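Lumazine protein (Photobacterium kishitanii, PDB 3A35) binds a lumazine derivative or flavin and acts as an antenna that shifts the light emitted by bacterial luciferase to shorter wavelength. Local coordinates at residues Y159-N162 against L163-T166. Sequence-based numbering, arbitrary orientation.
Sequences YPKN and LSIT
The Tyr159 ring meets Leu163 through its CD1, which lies 3.8 Å from Leu163 CD1, and the two side chains cross at about a right angle. Next to it the puckered Pro160 ring reaches the same methyl: Pro160 CD lies 3.9 Å from Leu163 CD1, so that one branch of the leucine touches both rings. Two torsions of Leu163 place that branch: CG stands beside the backbone N, anti to the carbonyl carbon (chi1 -67°), and the extended chi2 of -180°, with CD1 anti to CA, carries this methyl toward the rings and turns CD2 away from them. The buried Tyr159 ring also makes an edge-to-face (T-shaped) contact with His145, while Leu163 also rests on Val143. Strand 154-160 belongs to the second of two six-stranded antiparallel barrels, the duplicated lumazine-binding fold shared with riboflavin synthase, and here it leaves the sheet through a type I beta turn spanning Pro160 to Leu163. That turn is closed by Leu163 N donating to Pro160 O at 3.1 Å, and it runs on into a short, weakly bonded helical segment of about 163-166. Asn162 O takes a bond from Ile165 N (3.0 Å) and a weak one from Thr166 N at 3.4 Å; a single carbonyl thus receives two successive amides. Lys161 adds a side-chain link. Its CG starts anti to the backbone N (chi1 166°), but bends further along the chain bring the ammonium group round, and Lys161 NZ donates to Ser164 OG at 2.9 Å. The same group also has a long, weak ion pair with Glu113. Ser164, in the helical segment, touches Leu118 of strand 117-123, while Pro160, in the turn, touches Arg117.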
ATOM      1  N   TYR A 159     -10.989  10.134  -2.782  1.00 18.59           N
ATOM      2  CA  TYR A 159      -9.821  10.293  -3.632  1.00 19.18           C
ATOM      3  C   TYR A 159     -10.159  10.962  -4.968  1.00 21.62           C
ATOM      4  O   TYR A 159     -11.242  10.691  -5.480  1.00 24.06           O
ATOM      5  CB  TYR A 159      -9.222   8.922  -3.967  1.00 19.45           C
ATOM      6  CG  TYR A 159      -8.666   8.140  -2.780  1.00 16.32           C
ATOM      7  CD1 TYR A 159      -7.398   8.508  -2.214  1.00 17.44           C
ATOM      8  CD2 TYR A 159      -9.378   7.092  -2.279  1.00 17.66           C
ATOM      9  CE1 TYR A 159      -6.880   7.767  -1.156  1.00 14.61           C
ATOM     10  CE2 TYR A 159      -8.873   6.284  -1.224  1.00 15.42           C
ATOM     11  CZ  TYR A 159      -7.650   6.678  -0.679  1.00 17.97           C
ATOM     12  OH  TYR A 159      -7.273   5.865   0.411  1.00 16.49           O
ATOM     13  N   PRO A 160      -9.221  11.683  -5.564  1.00 22.97           N
ATOM     14  CA  PRO A 160      -9.459  12.100  -6.945  1.00 24.46           C
ATOM     15  C   PRO A 160      -9.458  10.827  -7.792  1.00 24.84           C
ATOM     16  O   PRO A 160      -8.578   9.971  -7.620  1.00 25.00           O
ATOM     17  CB  PRO A 160      -8.226  12.913  -7.293  1.00 24.49           C
ATOM     18  CG  PRO A 160      -7.140  12.702  -6.178  1.00 26.00           C
ATOM     19  CD  PRO A 160      -7.845  12.001  -5.055  1.00 21.27           C
ATOM     20  N   LYS A 161     -10.368  10.727  -8.786  1.00 27.23           N
ATOM     21  CA  LYS A 161     -10.527   9.469  -9.573  1.00 27.82           C
ATOM     22  C   LYS A 161      -9.253   9.043 -10.352  1.00 28.41           C
ATOM     23  O   LYS A 161      -9.083   7.877 -10.609  1.00 28.10           O
ATOM     24  CB  LYS A 161     -11.796   9.467 -10.509  1.00 30.35           C
ATOM     25  CG  LYS A 161     -11.768   8.306 -11.566  1.00 32.50           C
ATOM     26  CD  LYS A 161     -13.084   7.725 -12.010  1.00 33.37           C
ATOM     27  CE  LYS A 161     -13.587   6.574 -11.080  1.00 42.03           C
ATOM     28  NZ  LYS A 161     -12.766   5.300 -10.996  1.00 45.45           N
ATOM     29  N   ASN A 162      -8.346   9.945 -10.678  1.00 28.25           N
ATOM     30  CA  ASN A 162      -7.206   9.499 -11.443  1.00 29.18           C
ATOM     31  C   ASN A 162      -6.241   8.641 -10.639  1.00 27.20           C
ATOM     32  O   ASN A 162      -5.385   8.073 -11.231  1.00 25.79           O
ATOM     33  CB  ASN A 162      -6.408  10.712 -11.899  1.00 29.47           C
ATOM     34  CG  ASN A 162      -6.443  11.757 -10.882  1.00 36.63           C
ATOM     35  OD1 ASN A 162      -5.673  11.682  -9.941  1.00 39.65           O
ATOM     36  ND2 ASN A 162      -7.430  12.727 -10.989  1.00 42.00           N
ATOM     37  N   LEU A 163      -6.347   8.656  -9.308  1.00 25.44           N
ATOM     38  CA  LEU A 163      -5.624   7.624  -8.516  1.00 26.22           C
ATOM     39  C   LEU A 163      -6.214   6.216  -8.704  1.00 28.73           C
ATOM     40  O   LEU A 163      -5.616   5.193  -8.258  1.00 26.60           O
ATOM     41  CB  LEU A 163      -5.625   7.976  -7.023  1.00 24.98           C
ATOM     42  CG  LEU A 163      -4.838   9.210  -6.616  1.00 21.45           C
ATOM     43  CD1 LEU A 163      -5.054   9.253  -5.092  1.00 22.88           C
ATOM     44  CD2 LEU A 163      -3.391   9.089  -6.938  1.00 18.57           C
ATOM     45  N   SER A 164      -7.376   6.139  -9.347  1.00 28.53           N
ATOM     46  CA  SER A 164      -7.902   4.868  -9.798  1.00 29.54           C
ATOM     47  C   SER A 164      -6.953   4.306 -10.811  1.00 28.88           C
ATOM     48  O   SER A 164      -6.966   3.082 -11.042  1.00 31.48           O
ATOM     49  CB  SER A 164      -9.249   5.072 -10.502  1.00 29.81           C
ATOM     50  OG  SER A 164     -10.305   4.665  -9.652  1.00 35.92           O
ATOM     51  N   ILE A 165      -6.212   5.203 -11.472  1.00 28.66           N
ATOM     52  CA  ILE A 165      -5.399   4.867 -12.671  1.00 26.90           C
ATOM     53  C   ILE A 165      -4.022   4.518 -12.277  1.00 26.74           C
ATOM     54  O   ILE A 165      -3.546   3.433 -12.606  1.00 27.77           O
ATOM     55  CB  ILE A 165      -5.472   6.018 -13.801  1.00 27.62           C
ATOM     56  CG1 ILE A 165      -6.886   6.065 -14.398  1.00 29.36           C
ATOM     57  CG2 ILE A 165      -4.360   5.864 -14.907  1.00 27.83           C
ATOM     58  CD1 ILE A 165      -7.182   7.445 -15.137  1.00 30.22           C
ATOM     59  N   THR A 166      -3.412   5.370 -11.438  1.00 25.34           N
ATOM     60  CA  THR A 166      -2.005   5.298 -11.186  1.00 22.44           C
ATOM     61  C   THR A 166      -1.673   4.423  -9.909  1.00 23.62           C
ATOM     62  O   THR A 166      -0.487   4.207  -9.556  1.00 23.73           O
ATOM     63  CB  THR A 166      -1.475   6.778 -11.024  1.00 25.00           C
ATOM     64  OG1 THR A 166      -1.933   7.447  -9.849  1.00 24.77           O
ATOM     65  CG2 THR A 166      -2.034   7.634 -12.194  1.00 26.82           C
TER